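Local coordinates for protein acetyl-CoA acetyltransferase (Elizabethkingia anophelis NUHP1, PDB 6BN2) that probably catalyses the thiolase reaction that joins two acetyl-CoA molecules into acetoacetyl-CoA, or the reverse cleavage, through an acyl-enzyme intermediate, at residues S189-F202 / A342-L354. Residues are numbered along the deposited sequence; the frame is centred on the assembly and turned at random. Where two conformers were deposited one is given.
Sequences SYERSAKAWSEGKF and AAKVNVNGGAVAL. With CA (calcium ion), chain B.
Arg192 lays its aliphatic chain along the type I beta turn from Asn346 to Gly349, CB lying 3.6 Å from Gly349 N, and brings its guanidinium in among the carbonyls of 342-346. The chain runs extended from CG to NE, which carries the guanidinium out from the flank of the helix. There NH2 donates to Ala342 O at 3.0 Å; the oxygen lies in the guanidinium plane, but the donor stands 50° out of the carbonyl plane. NH1 adds weak bonds to Val345 O, Asn346 O and again Ala342 O; three carbonyls at the edge, one of them held by the sound NH2 bond, limit the rotation of the group.

One turn back, Ser189 points OG at the turn into helix 351-354 and accepts from Gly350 N at 3.1 Å; OG also bonds to Glu325. Ser193 instead turns OG back to Ser189 O (2.8 Å), presenting it at close range to Gly349 CA and Leu354 CD2. Glycine lets the chain come this near: the Ser193 and Gly349 CA atoms are 4.2 Å apart.

Ala353 CB sits over one face of the Tyr190 ring, 3.9 Å from its centroid, a CH-pi contact offset toward the rim. Tyr190 OH binds the calcium ion at 2.8 Å, with a water and Ala254 O as further ligands. At the other end of the contact, Asn348 CB rests against Ala196 CB (3.6 Å) and Phe202 CZ, while Asn348 O meets the Phe202 ring at its edge. The Phe202 ring and the Asn348 amide are 80° apart; Asn348 ND2 donates to Gln375 and to a water that also donates to Lys201 O.

Helix 179-198 of the N-terminal thiolase region is thereby docked against the glycine-rich loop of the C-terminal region that leads toward His356, the predicted proton acceptor, a junction consistent with the two-domain thiolase fold.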
loop_
_atom_site.group_PDB
_atom_site.type_symbol
_atom_site.label_atom_id
_atom_site.label_comp_id
_atom_site.label_asym_id
_atom_site.label_seq_id
_atom_site.Cartn_x
_atom_site.Cartn_y
_atom_site.Cartn_z
ATOM N N SER A 189 17.165 10.339 24.782
ATOM C CA SER A 189 16.197 10.725 23.759
ATOM C C SER A 189 15.224 11.782 24.287
ATOM O O SER A 189 14.939 12.772 23.600
ATOM C CB SER A 189 15.445 9.484 23.259
ATOM O OG SER A 189 14.586 9.802 22.176
ATOM N N TYR A 190 14.730 11.611 25.516
ATOM C CA TYR A 190 13.880 12.640 26.118
ATOM C C TYR A 190 14.612 13.972 26.253
ATOM O O TYR A 190 14.038 15.037 25.976
ATOM C CB TYR A 190 13.365 12.188 27.492
ATOM C CG TYR A 190 12.279 11.132 27.405
ATOM C CD1 TYR A 190 10.973 11.475 27.083
ATOM C CD2 TYR A 190 12.563 9.802 27.655
ATOM C CE1 TYR A 190 9.976 10.501 26.996
ATOM C CE2 TYR A 190 11.588 8.830 27.563
ATOM C CZ TYR A 190 10.303 9.181 27.233
ATOM O OH TYR A 190 9.333 8.200 27.166
ATOM N N GLU A 191 15.862 13.934 26.720
ATOM C CA GLU A 191 16.608 15.173 26.922
ATOM C C GLU A 191 16.865 15.875 25.598
ATOM O O GLU A 191 16.720 17.099 25.495
ATOM C CB GLU A 191 17.928 14.874 27.616
ATOM C CG GLU A 191 17.804 14.483 29.061
ATOM C CD GLU A 191 19.134 14.038 29.632
ATOM O OE1 GLU A 191 20.017 13.626 28.843
ATOM O OE2 GLU A 191 19.289 14.077 30.868
ATOM N N ARG A 192 17.262 15.114 24.577
ATOM C CA ARG A 192 17.554 15.722 23.285
ATOM C C ARG A 192 16.299 16.306 22.664
ATOM O O ARG A 192 16.360 17.360 22.020
ATOM C CB ARG A 192 18.172 14.690 22.345
ATOM C CG ARG A 192 19.598 14.316 22.705
ATOM C CD ARG A 192 20.056 13.178 21.772
ATOM N NE ARG A 192 21.471 12.943 21.921
ATOM C CZ ARG A 192 22.178 12.160 21.119
ATOM N NH1 ARG A 192 21.574 11.546 20.120
ATOM N NH2 ARG A 192 23.480 11.997 21.319
ATOM N N SER A 193 15.158 15.628 22.840
ATOM C CA SER A 193 13.901 16.118 22.273
ATOM C C SER A 193 13.511 17.448 22.904
ATOM O O SER A 193 13.123 18.393 22.208
ATOM C CB SER A 193 12.792 15.090 22.497
ATOM O OG SER A 193 13.081 13.876 21.790
ATOM N N ALA A 194 13.573 17.522 24.232
ATOM C CA ALA A 194 13.223 18.766 24.911
ATOM C C ALA A 194 14.180 19.888 24.526
ATOM O O ALA A 194 13.759 21.041 24.342
ATOM C CB ALA A 194 13.223 18.549 26.423
ATOM N N LYS A 195 15.473 19.571 24.404
ATOM C CA LYS A 195 16.456 20.586 24.042
ATOM C C LYS A 195 16.218 21.097 22.624
ATOM O O LYS A 195 16.235 22.311 22.380
ATOM C CB LYS A 195 17.870 20.013 24.191
ATOM C CG LYS A 195 18.994 20.959 23.782
ATOM C CD LYS A 195 20.341 20.250 23.970
ATOM C CE LYS A 195 21.526 21.178 23.760
ATOM N NZ LYS A 195 21.836 21.359 22.318
ATOM N N ALA A 196 15.991 20.187 21.669
ATOM C CA ALA A 196 15.783 20.625 20.290
ATOM C C ALA A 196 14.516 21.465 20.169
ATOM O O ALA A 196 14.509 22.502 19.488
ATOM C CB ALA A 196 15.725 19.407 19.350
ATOM N N TRP A 197 13.445 21.067 20.864
ATOM C CA TRP A 197 12.236 21.887 20.858
ATOM C C TRP A 197 12.523 23.271 21.429
ATOM O O TRP A 197 12.092 24.285 20.862
ATOM C CB TRP A 197 11.100 21.199 21.632
ATOM C CG TRP A 197 10.240 20.351 20.714
ATOM C CD1 TRP A 197 10.230 18.987 20.606
ATOM C CD2 TRP A 197 9.305 20.839 19.740
ATOM N NE1 TRP A 197 9.325 18.599 19.635
ATOM C CE2 TRP A 197 8.745 19.717 19.095
ATOM C CE3 TRP A 197 8.868 22.120 19.376
ATOM C CZ2 TRP A 197 7.791 19.837 18.084
ATOM C CZ3 TRP A 197 7.926 22.242 18.382
ATOM C CH2 TRP A 197 7.384 21.110 17.752
ATOM N N SER A 198 13.294 23.337 22.520
ATOM C CA SER A 198 13.549 24.626 23.158
ATOM C C SER A 198 14.442 25.520 22.305
ATOM O O SER A 198 14.405 26.752 22.449
ATOM C CB SER A 198 14.196 24.413 24.528
ATOM O OG SER A 198 15.590 24.158 24.395
ATOM N N GLU A 199 15.267 24.931 21.450
ATOM C CA GLU A 199 16.170 25.658 20.572
ATOM C C GLU A 199 15.521 26.068 19.257
ATOM O O GLU A 199 16.195 26.678 18.422
ATOM C CB GLU A 199 17.423 24.813 20.280
ATOM C CG GLU A 199 18.334 24.677 21.472
ATOM C CD GLU A 199 19.419 23.636 21.266
ATOM O OE1 GLU A 199 20.408 23.680 22.008
ATOM O OE2 GLU A 199 19.262 22.764 20.381
ATOM N N GLY A 200 14.240 25.770 19.058
ATOM C CA GLY A 200 13.590 26.101 17.812
ATOM C C GLY A 200 13.902 25.155 16.680
ATOM O O GLY A 200 13.567 25.453 15.529
ATOM N N LYS A 201 14.490 23.995 16.974
ATOM C CA LYS A 201 14.953 23.107 15.917
ATOM C C LYS A 201 13.846 22.295 15.267
ATOM O O LYS A 201 14.121 21.624 14.267
ATOM C CB LYS A 201 16.038 22.179 16.466
ATOM C CG LYS A 201 17.354 22.925 16.677
ATOM C CD LYS A 201 18.428 22.009 17.240
ATOM C CE LYS A 201 19.793 22.675 17.185
ATOM N NZ LYS A 201 20.869 21.778 17.688
ATOM N N PHE A 202 12.606 22.347 15.783
ATOM C CA PHE A 202 11.480 21.711 15.107
ATOM C C PHE A 202 10.520 22.724 14.503
ATOM O O PHE A 202 9.535 22.319 13.873
ATOM C CB PHE A 202 10.707 20.784 16.056
ATOM C CG PHE A 202 11.453 19.517 16.393
ATOM C CD1 PHE A 202 11.764 18.600 15.401
ATOM C CD2 PHE A 202 11.856 19.259 17.695
ATOM C CE1 PHE A 202 12.477 17.419 15.699
ATOM C CE2 PHE A 202 12.552 18.088 18.002
ATOM C CZ PHE A 202 12.862 17.167 16.996
ATOM N N ALA A 342 27.162 7.788 18.879
ATOM C CA ALA A 342 25.818 8.177 19.294
ATOM C C ALA A 342 25.593 9.687 19.219
ATOM O O ALA A 342 24.445 10.130 19.130
ATOM C CB ALA A 342 25.543 7.665 20.705
ATOM N N ALA A 343 26.660 10.490 19.232
ATOM C CA ALA A 343 26.522 11.935 19.104
ATOM C C ALA A 343 26.102 12.374 17.710
ATOM O O ALA A 343 25.789 13.557 17.526
ATOM C CB ALA A 343 27.836 12.627 19.461
ATOM N N LYS A 344 26.104 11.461 16.737
ATOM C CA LYS A 344 25.707 11.745 15.365
ATOM C C LYS A 344 24.377 11.107 14.988
ATOM O O LYS A 344 23.933 11.269 13.842
ATOM C CB LYS A 344 26.797 11.265 14.398
ATOM C CG LYS A 344 28.138 11.981 14.602
ATOM C CD LYS A 344 29.277 11.288 13.858
ATOM C CE LYS A 344 28.941 11.026 12.397
ATOM N NZ LYS A 344 30.172 10.781 11.583
ATOM N N VAL A 345 23.716 10.416 15.919
ATOM C CA VAL A 345 22.501 9.656 15.640
ATOM C C VAL A 345 21.352 10.251 16.449
ATOM O O VAL A 345 21.461 10.390 17.674
ATOM C CB VAL A 345 22.673 8.156 15.971
ATOM C CG1 VAL A 345 21.419 7.382 15.578
ATOM C CG2 VAL A 345 23.919 7.568 15.282
ATOM N N ASN A 346 20.245 10.573 15.760
ATOM C CA ASN A 346 19.013 11.089 16.379
ATOM C C ASN A 346 19.312 12.272 17.290
ATOM O O ASN A 346 18.941 12.284 18.470
ATOM C CB ASN A 346 18.272 9.993 17.157
ATOM C CG ASN A 346 17.844 8.839 16.278
ATOM O OD1 ASN A 346 17.972 8.896 15.063
ATOM N ND2 ASN A 346 17.326 7.780 16.900
ATOM N N VAL A 347 20.016 13.271 16.744
ATOM C CA VAL A 347 20.582 14.325 17.591
ATOM C C VAL A 347 19.528 15.274 18.154
ATOM O O VAL A 347 19.802 15.957 19.157
ATOM C CB VAL A 347 21.679 15.104 16.840
ATOM C CG1 VAL A 347 22.797 14.144 16.386
ATOM C CG2 VAL A 347 21.123 15.891 15.690
ATOM N N ASN A 348 18.332 15.321 17.556
ATOM C CA ASN A 348 17.233 16.133 18.067
ATOM C C ASN A 348 16.216 15.298 18.839
ATOM O O ASN A 348 15.103 15.767 19.098
ATOM C CB ASN A 348 16.531 16.880 16.927
ATOM C CG ASN A 348 17.395 17.971 16.314
ATOM O OD1 ASN A 348 18.474 18.289 16.825
ATOM N ND2 ASN A 348 16.914 18.560 15.214
ATOM N N GLY A 349 16.575 14.077 19.211
ATOM C CA GLY A 349 15.645 13.177 19.857
ATOM C C GLY A 349 15.076 12.182 18.864
ATOM O O GLY A 349 15.227 12.305 17.647
ATOM N N GLY A 350 14.417 11.165 19.400
ATOM C CA GLY A 350 13.863 10.128 18.547
ATOM C C GLY A 350 12.542 9.600 19.067
ATOM O O GLY A 350 12.000 10.118 20.044
ATOM N N ALA A 351 12.054 8.520 18.444
ATOM C CA ALA A 351 10.698 8.040 18.693
ATOM C C ALA A 351 10.443 7.613 20.135
ATOM O O ALA A 351 9.283 7.630 20.570
ATOM C CB ALA A 351 10.391 6.880 17.737
ATOM N N VAL A 352 11.473 7.219 20.889
ATOM C CA VAL A 352 11.229 6.835 22.280
ATOM C C VAL A 352 10.660 8.011 23.054
ATOM O O VAL A 352 9.836 7.833 23.953
ATOM C CB VAL A 352 12.518 6.285 22.928
ATOM C CG1 VAL A 352 12.419 6.269 24.464
ATOM C CG2 VAL A 352 12.778 4.876 22.426
ATOM N N ALA A 353 11.051 9.228 22.690
ATOM C CA ALA A 353 10.529 10.426 23.332
ATOM C C ALA A 353 9.472 11.143 22.509
ATOM O O ALA A 353 8.549 11.724 23.086
ATOM C CB ALA A 353 11.678 11.395 23.628
ATOM N N LEU A 354 9.587 11.119 21.182
ATOM C CA LEU A 354 8.739 11.937 20.317
ATOM C C LEU A 354 7.476 11.223 19.868
ATOM O O LEU A 354 6.492 11.892 19.526
ATOM C CB LEU A 354 9.513 12.374 19.068
ATOM C CG LEU A 354 10.745 13.272 19.291
ATOM C CD1 LEU A 354 11.476 13.463 17.970
ATOM C CD2 LEU A 354 10.356 14.612 19.915
HETATM CA CA CA B . 8.553 5.790 25.927
HETATM O O HOH W 1 18.934 17.958 20.948
HETATM O O HOH W 2 14.778 18.748 13.267
HETATM O O HOH W 3 20.520 19.632 15.202
HETATM O O HOH W 4 7.880 7.848 25.260
#